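Local coordinates for Trypsin/chymotrypsin inhibitor (Alocasia macrorrhizos, PDB 5YCZ), which inhibits trypsin and alpha-chymotrypsin as a homodimeric, Kunitz-type plant protein of the beta-trefoil class, at residues Y75-E80 against Q86-T91; C136-G141 against C147-L152. All blocks are in the same frame, centred on the assembly; numbering follows the deposited sequence.

Two loop closures in one beta-trefoil chain are tied in different ways. Interaction 1 (75-80 against 86-91) is buried, its centre about 9 Å from the chain centre, and rests on hydrogen bonds and on an indole packed by Ile76 and Phe78. Interaction 2 (136-141 against 147-152) lies farther out, its centre about 15 Å from that of the chain, and is closed by two disulfides without a hydrogen bond between its segments. The centres of interaction 1 and interaction 2 are about 20 Å apart. The nearest atoms of interactions 1 and 2 are about 6 Å apart, without touching. Interaction 1 is the one near the predicted reactive bond: the side chain of Phe78 comes within about 4 Å of that of Leu56. Interaction 2 lies away from that site.

Interaction 1: Y75-E80 against Q86-T91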
ATOM      1  N   TYR A  75       8.572  -7.275  -5.231  1.00 25.32           N
ATOM      2  CA  TYR A  75       7.130  -7.125  -5.158  1.00 21.65           C
ATOM      3  C   TYR A  75       6.732  -5.747  -5.645  1.00 27.30           C
ATOM      4  O   TYR A  75       7.511  -4.786  -5.581  1.00 30.73           O
ATOM      5  CB  TYR A  75       6.628  -7.296  -3.734  1.00 26.27           C
ATOM      6  CG  TYR A  75       7.181  -8.506  -3.080  1.00 27.03           C
ATOM      7  CD1 TYR A  75       6.915  -9.756  -3.594  1.00 26.71           C
ATOM      8  CD2 TYR A  75       7.992  -8.402  -1.958  1.00 24.81           C
ATOM      9  CE1 TYR A  75       7.430 -10.887  -3.000  1.00 31.57           C
ATOM     10  CE2 TYR A  75       8.508  -9.518  -1.354  1.00 27.85           C
ATOM     11  CZ  TYR A  75       8.224 -10.767  -1.876  1.00 28.33           C
ATOM     12  OH  TYR A  75       8.730 -11.909  -1.294  1.00 28.61           O
ATOM     13  N   ILE A  76       5.494  -5.655  -6.111  1.00 22.59           N
ATOM     14  CA  ILE A  76       4.948  -4.420  -6.646  1.00 20.31           C
ATOM     15  C   ILE A  76       3.600  -4.185  -5.992  1.00 22.43           C
ATOM     16  O   ILE A  76       2.827  -5.127  -5.781  1.00 19.69           O
ATOM     17  CB  ILE A  76       4.788  -4.475  -8.183  1.00 20.75           C
ATOM     18  CG1 ILE A  76       6.064  -4.979  -8.849  1.00 20.88           C
ATOM     19  CG2 ILE A  76       4.392  -3.097  -8.740  1.00 20.93           C
ATOM     20  CD1 ILE A  76       5.907  -5.290 -10.342  1.00 16.74           C
ATOM     21  N   MET A  77       3.301  -2.916  -5.696  1.00 21.98           N
ATOM     22  CA  MET A  77       1.986  -2.579  -5.179  1.00 23.00           C
ATOM     23  C   MET A  77       1.615  -1.155  -5.545  1.00 24.01           C
ATOM     24  O   MET A  77       2.471  -0.354  -5.927  1.00 26.50           O
ATOM     25  CB  MET A  77       1.928  -2.804  -3.664  1.00 24.76           C
ATOM     26  CG  MET A  77       2.928  -2.021  -2.813  1.00 28.57           C
ATOM     27  SD  MET A  77       2.270  -1.630  -1.168  1.00 36.83           S
ATOM     28  CE  MET A  77       1.882  -3.266  -0.562  1.00 36.76           C
ATOM     29  N   PHE A  78       0.315  -0.882  -5.492  1.00 18.99           N
ATOM     30  CA  PHE A  78      -0.188   0.475  -5.476  1.00 21.30           C
ATOM     31  C   PHE A  78      -0.361   0.856  -4.009  1.00 25.75           C
ATOM     32  O   PHE A  78      -1.303   0.364  -3.354  1.00 23.51           O
ATOM     33  CB  PHE A  78      -1.519   0.580  -6.210  1.00 20.85           C
ATOM     34  CG  PHE A  78      -1.448   0.306  -7.685  1.00 21.39           C
ATOM     35  CD1 PHE A  78      -1.289   1.344  -8.591  1.00 23.17           C
ATOM     36  CD2 PHE A  78      -1.606  -0.989  -8.176  1.00 20.81           C
ATOM     37  CE1 PHE A  78      -1.259   1.098  -9.965  1.00 22.80           C
ATOM     38  CE2 PHE A  78      -1.575  -1.242  -9.545  1.00 20.58           C
ATOM     39  CZ  PHE A  78      -1.403  -0.189 -10.443  1.00 19.49           C
ATOM     40  N   PRO A  79       0.489   1.688  -3.453  1.00 27.55           N
ATOM     41  CA  PRO A  79       0.369   1.926  -1.998  1.00 30.02           C
ATOM     42  C   PRO A  79      -0.752   2.902  -1.674  1.00 30.29           C
ATOM     43  O   PRO A  79      -0.544   4.013  -1.191  1.00 30.93           O
ATOM     44  CB  PRO A  79       1.748   2.478  -1.640  1.00 21.78           C
ATOM     45  CG  PRO A  79       2.212   3.150  -2.865  1.00 27.16           C
ATOM     46  CD  PRO A  79       1.591   2.450  -4.061  1.00 25.43           C
ATOM     47  N   GLU A  80      -1.983   2.507  -1.961  1.00 27.01           N
ATOM     48  CA  GLU A  80      -3.115   3.359  -1.640  1.00 29.96           C
ATOM     49  C   GLU A  80      -4.249   2.481  -1.151  1.00 26.18           C
ATOM     50  O   GLU A  80      -4.246   1.265  -1.375  1.00 29.44           O
ATOM     51  CB  GLU A  80      -3.575   4.209  -2.836  1.00 26.51           C
ATOM     52  CG  GLU A  80      -3.563   3.507  -4.158  1.00 28.61           C
ATOM     53  CD  GLU A  80      -3.883   4.460  -5.298  1.00 45.99           C
ATOM     54  OE1 GLU A  80      -5.087   4.664  -5.585  1.00 43.62           O
ATOM     55  OE2 GLU A  80      -2.927   5.023  -5.896  1.00 53.20           O
ATOM     56  N   GLN A  86      -8.563  -6.947  -0.337  1.00 24.89           N
ATOM     57  CA  GLN A  86      -7.317  -7.617  -0.689  1.00 23.39           C
ATOM     58  C   GLN A  86      -6.178  -6.611  -0.741  1.00 22.55           C
ATOM     59  O   GLN A  86      -6.378  -5.430  -1.040  1.00 23.61           O
ATOM     60  CB  GLN A  86      -7.440  -8.310  -2.054  1.00 20.67           C
ATOM     61  CG  GLN A  86      -8.525  -9.361  -2.117  1.00 20.59           C
ATOM     62  CD  GLN A  86      -9.887  -8.781  -2.468  1.00 24.91           C
ATOM     63  OE1 GLN A  86      -9.996  -7.685  -3.031  1.00 33.48           O
ATOM     64  NE2 GLN A  86     -10.932  -9.516  -2.150  1.00 25.53           N
ATOM     65  N   SER A  87      -4.969  -7.093  -0.464  1.00 23.67           N
ATOM     66  CA  SER A  87      -3.801  -6.237  -0.616  1.00 23.12           C
ATOM     67  C   SER A  87      -3.691  -5.761  -2.055  1.00 18.47           C
ATOM     68  O   SER A  87      -4.140  -6.425  -2.989  1.00 18.56           O
ATOM     69  CB  SER A  87      -2.525  -6.969  -0.190  1.00 22.83           C
ATOM     70  OG  SER A  87      -2.137  -7.964  -1.121  1.00 29.18           O
ATOM     71  N   THR A  88      -3.125  -4.583  -2.221  1.00 20.00           N
ATOM     72  CA  THR A  88      -2.812  -4.054  -3.536  1.00 18.02           C
ATOM     73  C   THR A  88      -1.453  -4.534  -4.057  1.00 21.99           C
ATOM     74  O   THR A  88      -0.866  -3.890  -4.937  1.00 24.73           O
ATOM     75  CB  THR A  88      -2.851  -2.534  -3.495  1.00 21.51           C
ATOM     76  OG1 THR A  88      -2.050  -2.082  -2.395  1.00 23.19           O
ATOM     77  CG2 THR A  88      -4.282  -2.055  -3.308  1.00 21.73           C
ATOM     78  N   VAL A  89      -0.930  -5.627  -3.506  1.00 24.40           N
ATOM     79  CA  VAL A  89       0.287  -6.258  -4.007  1.00 23.01           C
ATOM     80  C   VAL A  89      -0.058  -7.064  -5.253  1.00 21.33           C
ATOM     81  O   VAL A  89      -0.993  -7.868  -5.242  1.00 21.97           O
ATOM     82  CB  VAL A  89       0.911  -7.164  -2.931  1.00 23.23           C
ATOM     83  CG1 VAL A  89       1.965  -8.043  -3.526  1.00 20.40           C
ATOM     84  CG2 VAL A  89       1.521  -6.342  -1.831  1.00 28.60           C
ATOM     85  N   TRP A  90       0.707  -6.861  -6.324  1.00 18.97           N
ATOM     86  CA  TRP A  90       0.476  -7.603  -7.552  1.00 17.49           C
ATOM     87  C   TRP A  90       0.737  -9.082  -7.338  1.00 18.43           C
ATOM     88  O   TRP A  90       1.697  -9.468  -6.666  1.00 17.30           O
ATOM     89  CB  TRP A  90       1.402  -7.122  -8.652  1.00 16.74           C
ATOM     90  CG  TRP A  90       1.186  -5.781  -9.175  1.00 18.99           C
ATOM     91  CD1 TRP A  90       0.484  -4.757  -8.609  1.00 18.49           C
ATOM     92  CD2 TRP A  90       1.702  -5.288 -10.404  1.00 18.79           C
ATOM     93  NE1 TRP A  90       0.537  -3.651  -9.421  1.00 18.44           N
ATOM     94  CE2 TRP A  90       1.278  -3.956 -10.529  1.00 16.45           C
ATOM     95  CE3 TRP A  90       2.481  -5.853 -11.417  1.00 17.64           C
ATOM     96  CZ2 TRP A  90       1.600  -3.182 -11.620  1.00 19.60           C
ATOM     97  CZ3 TRP A  90       2.808  -5.089 -12.499  1.00 19.25           C
ATOM     98  CH2 TRP A  90       2.367  -3.760 -12.601  1.00 22.75           C
ATOM     99  N   THR A  91      -0.085  -9.911  -7.965  1.00 15.64           N
ATOM    100  CA  THR A  91       0.187 -11.336  -8.022  1.00 18.48           C
ATOM    101  C   THR A  91      -0.335 -11.821  -9.361  1.00 17.76           C
ATOM    102  O   THR A  91      -1.295 -11.265  -9.906  1.00 15.47           O
ATOM    103  CB  THR A  91      -0.454 -12.093  -6.840  1.00 19.10           C
ATOM    104  OG1 THR A  91      -0.251 -13.513  -6.975  1.00 22.81           O
ATOM    105  CG2 THR A  91      -1.946 -11.786  -6.757  1.00 15.79           C
TER
HETATM  106  O   HOH W   1       3.970  -8.334  -6.125  1.00 17.87           O
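Trp90 lies against Ile76 and Phe78, and its indole is packed by both. CB and CG pass beside Ile76 O; with CG anti to the carbonyl carbon (chi1 -68°), the indole swings across the Ile76 side chain, one face under CG2. CD2 and CE2 lie beneath Ile76 CG2, which stands 3.8 Å from the centroid of the five-membered ring in a CH-pi contact, 15° off the ring normal. Farther out, CE3 meets Ile76 CD1 at 3.6 Å, and at the pyrrole end of the indole NE1 comes to 3.2 Å from Phe78 CE2, the two rings inclined obliquely at 37°. In the backbone, Trp90 N gives a nearly straight bond to Ile76 O (2.8 Å), and Phe78 N a longer one to Thr88 O (3.3 Å), flanking the single bridge between Met77 and Val89. Thr88 OG1 donates to Phe78 O at 2.7 Å from above the carbonyl plane; Glu80 N reaches the same oxygen from the opposite face, across the inverse gamma turn centred on Pro79. A water bridges Ile76 N, from which it accepts, and Trp90 O. In the trefoil, Leu56 of strand 55-60 and Leu30 of strand 30-33 also touch both Phe78 and Trp90, while Pro81 of the second subunit packs on Val89. Backbone bonds thus set the register, and the doubly gripped Phe78 carbonyl anchors the turn leaving strand 74-77 beside an apolar cluster at the predicted reactive bond.

Interaction 2: C136-G141 against C147-L152; sequences CPCSTG and CRMGCL
Cys136 and Cys151 are joined covalently, as are Cys138 and Cys147, and these two disulfides are the main ties between 136-141 and 147-152. The Cys136 SG to Cys151 SG bond is 2.1 Å long with a C-S-S-C torsion of 93°, close to the relaxed right-angled form, and it draws the two CA atoms to 4.1 Å. In the second bridge, Cys138 SG to Cys147 SG at 2.0 Å, the torsion has the opposite sign and opens to -115°. Here Cys147 SG sits between its own backbone N and carbonyl carbon (chi1 51°), which turns it to meet Cys138, whose sulfur stands beside its backbone N. The pairing is nested, the first of the four cysteines with the last and the second with the third, so both disulfides staple the long loop linking strands 131-135 and 153-159 of the beta-trefoil, and Cys138-Cys147 closes the smaller ring within the larger. Apolar contacts add to the disulfides. Met149 bends over the inner bridge, its CG 3.4 Å from Cys138 SG and its CE 3.8 Å from the same atom. At the strand end of the loop, CG and CD of Pro137 both meet the branch carbon of Leu152, Pro137 CG at 3.8 Å from Leu152 CG, and the side chains cross obliquely. Polar anchoring comes from neighbouring loops: Arg115 NH1 donates to Pro137 O, and Thr140 N is hydrogen-bonded to Thr73 OG1.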
ATOM      1  N   CYS A 136       8.230 -13.829 -12.483  1.00 25.74           N
ATOM      2  CA  CYS A 136       9.317 -14.763 -12.157  1.00 33.47           C
ATOM      3  C   CYS A 136       9.058 -15.471 -10.835  1.00 25.55           C
ATOM      4  O   CYS A 136       9.562 -15.062  -9.787  1.00 24.58           O
ATOM      5  CB  CYS A 136      10.672 -14.053 -12.115  1.00 34.74           C
ATOM      6  SG  CYS A 136      11.231 -13.386 -13.702  1.00 57.80           S
ATOM      7  N   PRO A 137       8.297 -16.556 -10.857  1.00 24.31           N
ATOM      8  CA  PRO A 137       7.930 -17.221  -9.601  1.00 26.32           C
ATOM      9  C   PRO A 137       9.106 -17.615  -8.733  1.00 30.16           C
ATOM     10  O   PRO A 137       8.929 -17.768  -7.520  1.00 32.80           O
ATOM     11  CB  PRO A 137       7.158 -18.452 -10.084  1.00 23.58           C
ATOM     12  CG  PRO A 137       6.550 -18.009 -11.345  1.00 25.44           C
ATOM     13  CD  PRO A 137       7.546 -17.087 -12.000  1.00 26.87           C
ATOM     14  N   CYS A 138      10.302 -17.760  -9.283  1.00 27.40           N
ATOM     15  CA  CYS A 138      11.451 -18.181  -8.491  1.00 31.04           C
ATOM     16  C   CYS A 138      12.299 -16.976  -8.121  1.00 31.53           C
ATOM     17  O   CYS A 138      12.698 -16.202  -8.997  1.00 29.93           O
ATOM     18  CB  CYS A 138      12.294 -19.200  -9.252  1.00 37.63           C
ATOM     19  SG  CYS A 138      11.466 -20.772  -9.430  1.00 46.85           S
ATOM     20  N   SER A 139      12.591 -16.833  -6.830  1.00 33.39           N
ATOM     21  CA  SER A 139      13.398 -15.702  -6.392  1.00 33.45           C
ATOM     22  C   SER A 139      14.734 -15.690  -7.119  1.00 33.94           C
ATOM     23  O   SER A 139      15.232 -16.721  -7.585  1.00 35.01           O
ATOM     24  CB  SER A 139      13.626 -15.738  -4.883  1.00 31.81           C
ATOM     25  OG  SER A 139      12.492 -15.267  -4.171  1.00 33.45           O
ATOM     26  N   THR A 140      15.295 -14.491  -7.232  1.00 36.22           N
ATOM     27  CA  THR A 140      16.560 -14.298  -7.920  1.00 36.28           C
ATOM     28  C   THR A 140      17.177 -12.994  -7.439  1.00 35.71           C
ATOM     29  O   THR A 140      16.479 -12.094  -6.962  1.00 35.42           O
ATOM     30  CB  THR A 140      16.368 -14.300  -9.433  1.00 35.18           C
ATOM     31  OG1 THR A 140      17.631 -14.550 -10.053  1.00 55.46           O
ATOM     32  CG2 THR A 140      15.841 -12.991  -9.901  1.00 31.47           C
ATOM     33  N   GLY A 141      18.500 -12.906  -7.566  1.00 41.57           N
ATOM     34  CA  GLY A 141      19.208 -11.857  -6.858  1.00 39.72           C
ATOM     35  C   GLY A 141      19.068 -11.952  -5.357  1.00 43.02           C
ATOM     36  O   GLY A 141      19.272 -10.957  -4.658  1.00 41.35           O
ATOM     37  N   CYS A 147      14.141 -21.819  -6.129  1.00 49.00           N
ATOM     38  CA  CYS A 147      13.811 -22.780  -7.175  1.00 45.68           C
ATOM     39  C   CYS A 147      14.419 -22.338  -8.501  1.00 48.23           C
ATOM     40  O   CYS A 147      14.620 -21.145  -8.755  1.00 46.76           O
ATOM     41  CB  CYS A 147      12.292 -22.951  -7.321  1.00 45.43           C
ATOM     42  SG  CYS A 147      11.257 -21.422  -7.499  1.00 56.83           S
ATOM     43  N   ARG A 148      14.697 -23.316  -9.362  1.00 50.79           N
ATOM     44  CA  ARG A 148      15.572 -23.083 -10.502  1.00 54.43           C
ATOM     45  C   ARG A 148      14.842 -22.769 -11.803  1.00 42.16           C
ATOM     46  O   ARG A 148      15.456 -22.207 -12.716  1.00 42.84           O
ATOM     47  CB  ARG A 148      16.484 -24.298 -10.706  1.00 59.20           C
ATOM     48  CG  ARG A 148      17.834 -24.189  -9.990  1.00 62.38           C
ATOM     49  CD  ARG A 148      17.698 -24.395  -8.475  1.00 67.85           C
ATOM     50  NE  ARG A 148      18.975 -24.268  -7.762  1.00 72.16           N
ATOM     51  CZ  ARG A 148      19.126 -24.437  -6.447  1.00 72.69           C
ATOM     52  NH1 ARG A 148      18.079 -24.743  -5.686  1.00 60.95           N
ATOM     53  NH2 ARG A 148      20.328 -24.298  -5.889  1.00 72.07           N
ATOM     54  N   MET A 149      13.567 -23.110 -11.921  1.00 45.49           N
ATOM     55  CA  MET A 149      12.875 -22.869 -13.179  1.00 46.84           C
ATOM     56  C   MET A 149      12.829 -21.374 -13.502  1.00 47.39           C
ATOM     57  O   MET A 149      13.004 -20.508 -12.635  1.00 48.81           O
ATOM     58  CB  MET A 149      11.471 -23.437 -13.121  1.00 39.35           C
ATOM     59  CG  MET A 149      10.610 -22.742 -12.127  1.00 43.94           C
ATOM     60  SD  MET A 149       9.494 -23.920 -11.347  1.00 78.88           S
ATOM     61  CE  MET A 149      10.472 -24.437  -9.932  1.00 51.77           C
ATOM     62  N   GLY A 150      12.600 -21.074 -14.777  1.00 45.94           N
ATOM     63  CA  GLY A 150      12.677 -19.714 -15.263  1.00 42.75           C
ATOM     64  C   GLY A 150      11.403 -18.937 -14.999  1.00 36.74           C
ATOM     65  O   GLY A 150      10.541 -19.326 -14.209  1.00 36.54           O
ATOM     66  N   CYS A 151      11.288 -17.812 -15.689  1.00 35.96           N
ATOM     67  CA  CYS A 151      10.125 -16.963 -15.504  1.00 32.40           C
ATOM     68  C   CYS A 151       8.961 -17.433 -16.373  1.00 33.11           C
ATOM     69  O   CYS A 151       9.128 -18.175 -17.346  1.00 36.86           O
ATOM     70  CB  CYS A 151      10.494 -15.528 -15.818  1.00 33.47           C
ATOM     71  SG  CYS A 151      11.880 -14.996 -14.836  1.00 39.48           S
ATOM     72  N   LEU A 152       7.757 -17.012 -16.001  1.00 26.44           N
ATOM     73  CA  LEU A 152       6.633 -17.304 -16.876  1.00 24.08           C
ATOM     74  C   LEU A 152       6.714 -16.491 -18.149  1.00 30.29           C
ATOM     75  O   LEU A 152       6.256 -16.955 -19.200  1.00 33.92           O
ATOM     76  CB  LEU A 152       5.309 -17.033 -16.174  1.00 29.36           C
ATOM     77  CG  LEU A 152       5.060 -17.760 -14.853  1.00 30.86           C
ATOM     78  CD1 LEU A 152       3.629 -17.530 -14.380  1.00 27.11           C
ATOM     79  CD2 LEU A 152       5.374 -19.265 -14.983  1.00 26.13           C
TER